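Local atomic coordinates of cytochrome P450 268A2 Cyp268A2 (Mycobacterium marinum, PDB entry 6BLD), a protein that belongs to the cytochrome P450 family and carries a haem group, with (3e,5e)-6,10-dimethylundeca-3,5,9-trien-2-one bound in its pocket. Residues 24-27 with 28-31. Numbering follows the deposited sequence.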
ATOM      1  N   SER A  24       3.806   2.724 -18.248  1.00 27.42           N
ATOM      2  CA  SER A  24       5.000   2.016 -18.680  1.00 27.95           C
ATOM      3  C   SER A  24       5.500   1.089 -17.573  1.00 28.21           C
ATOM      4  O   SER A  24       4.984   1.073 -16.453  1.00 28.38           O
ATOM      5  CB  SER A  24       6.092   3.007 -19.084  1.00 27.62           C
ATOM      6  OG  SER A  24       6.620   3.679 -17.951  1.00 26.28           O
ATOM      7  N   SER A  25       6.527   0.313 -17.902  1.00 28.02           N
ATOM      8  CA  SER A  25       7.077  -0.642 -16.956  1.00 27.82           C
ATOM      9  C   SER A  25       7.788   0.073 -15.811  1.00 26.89           C
ATOM     10  O   SER A  25       8.175   1.242 -15.912  1.00 27.03           O
ATOM     11  CB  SER A  25       8.049  -1.591 -17.656  1.00 29.50           C
ATOM     12  OG  SER A  25       9.260  -0.927 -17.971  1.00 30.69           O
ATOM     13  N   ALA A  26       7.961  -0.654 -14.705  1.00 26.02           N
ATOM     14  CA  ALA A  26       8.701  -0.111 -13.573  1.00 25.16           C
ATOM     15  C   ALA A  26      10.171   0.096 -13.915  1.00 25.09           C
ATOM     16  O   ALA A  26      10.807   1.011 -13.379  1.00 24.52           O
ATOM     17  CB  ALA A  26       8.558  -1.031 -12.361  1.00 24.81           C
ATOM     18  N   SER A  27      10.722  -0.736 -14.801  1.00 25.11           N
ATOM     19  CA  SER A  27      12.113  -0.568 -15.208  1.00 25.55           C
ATOM     20  C   SER A  27      12.305   0.720 -15.998  1.00 24.89           C
ATOM     21  O   SER A  27      13.313   1.416 -15.829  1.00 24.98           O
ATOM     22  CB  SER A  27      12.569  -1.775 -16.028  1.00 26.92           C
ATOM     23  OG  SER A  27      12.141  -2.986 -15.428  1.00 27.75           O
ATOM     24  N   GLN A  28      11.349   1.055 -16.869  1.00 24.53           N
ATOM     25  CA  GLN A  28      11.441   2.305 -17.614  1.00 24.78           C
ATOM     26  C   GLN A  28      11.362   3.508 -16.682  1.00 24.19           C
ATOM     27  O   GLN A  28      12.104   4.483 -16.853  1.00 24.54           O
ATOM     28  CB  GLN A  28      10.340   2.372 -18.670  1.00 25.09           C
ATOM     29  CG  GLN A  28      10.170   3.748 -19.286  1.00 25.78           C
ATOM     30  CD  GLN A  28       9.607   3.696 -20.689  1.00 26.95           C
ATOM     31  OE1 GLN A  28       9.123   2.658 -21.138  1.00 27.43           O
ATOM     32  NE2 GLN A  28       9.666   4.820 -21.392  1.00 27.67           N
ATOM     33  N   ARG A  29      10.473   3.453 -15.687  1.00 23.28           N
ATOM     34  CA  ARG A  29      10.373   4.544 -14.724  1.00 22.53           C
ATOM     35  C   ARG A  29      11.648   4.684 -13.904  1.00 22.69           C
ATOM     36  O   ARG A  29      12.002   5.795 -13.492  1.00 22.87           O
ATOM     37  CB  ARG A  29       9.172   4.325 -13.802  1.00 21.39           C
ATOM     38  CG  ARG A  29       7.822   4.395 -14.503  1.00 21.39           C
ATOM     39  CD  ARG A  29       6.684   4.529 -13.500  1.00 21.09           C
ATOM     40  NE  ARG A  29       6.482   3.304 -12.732  1.00 21.17           N
ATOM     41  CZ  ARG A  29       5.631   2.341 -13.076  1.00 22.25           C
ATOM     42  NH1 ARG A  29       4.902   2.461 -14.178  1.00 22.83           N
ATOM     43  NH2 ARG A  29       5.510   1.259 -12.319  1.00 22.56           N
ATOM     44  N   GLU A  30      12.355   3.575 -13.667  1.00 22.96           N
ATOM     45  CA  GLU A  30      13.577   3.630 -12.871  1.00 22.98           C
ATOM     46  C   GLU A  30      14.673   4.413 -13.585  1.00 23.97           C
ATOM     47  O   GLU A  30      15.466   5.108 -12.940  1.00 24.24           O
ATOM     48  CB  GLU A  30      14.047   2.212 -12.532  1.00 22.66           C
ATOM     49  CG  GLU A  30      15.516   2.093 -12.135  1.00 23.25           C
ATOM     50  CD  GLU A  30      15.853   2.830 -10.846  1.00 23.15           C
ATOM     51  OE1 GLU A  30      14.925   3.195 -10.095  1.00 22.93           O
ATOM     52  OE2 GLU A  30      17.055   3.041 -10.584  1.00 23.94           O
ATOM     53  N   SER A  31      14.729   4.321 -14.917  1.00 24.36           N
ATOM     54  CA  SER A  31      15.701   5.115 -15.663  1.00 25.25           C
ATOM     55  C   SER A  31      15.449   6.607 -15.491  1.00 23.92           C
ATOM     56  O   SER A  31      16.393   7.405 -15.518  1.00 23.70           O
ATOM     57  CB  SER A  31      15.669   4.733 -17.144  1.00 27.33           C
ATOM     58  OG  SER A  31      14.338   4.599 -17.607  1.00 28.61           O
TER
HETATM   59  O   HOH W   1       8.197   0.466 -20.473  1.00 33.88           O
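Ser25 OG accepts a hydrogen bond from Gln28 N at 3.1 Å, and Ser25 is the N-cap of helix 26-39. Its hydroxyl reaches round to that N-H, and Ser25 OG also lies 3.5 Å from Gln28 CB. The bond is fairly straight, with an N-H...O angle of 159°. The side chain of Gln28 runs back in an extended form, CG anti to the backbone N (chi1 168°), and lies alongside Ser24. Gln28 OE1 comes 3.7 Å from Ser24 CB. A water links the backbone of Ser25 to the side chain of Gln28, accepting from Ser25 N at 3.1 Å and donating to Gln28 OE1. Ser24 OG touches Arg29 CG at 3.7 Å and is hydrogen-bonded to Phe21 O.

Arg29 also folds back over the helix start, bent at chi3 (-70°). One face of its guanidinium carries Ser25 O and Ala26 CA, both offset toward the rim. Ser24 O lies obliquely, 2.7 Å from Arg29 NH1, at an angle too poor for a hydrogen bond. Ala26 CB lies 3.8 Å from Arg29 NH2. The same Ser25 O accepts from Arg29 N at 3.2 Å. Phe21 and Trp22 of helix 19-23 and Met309 also pack on the Arg29 side chain, which is buried. The carboxylate of Glu30 leads away and forms a salt bridge with Arg37. The arrangement is a serine N-cap, here opening an early surface helix of the P450 fold just after helix 19-23.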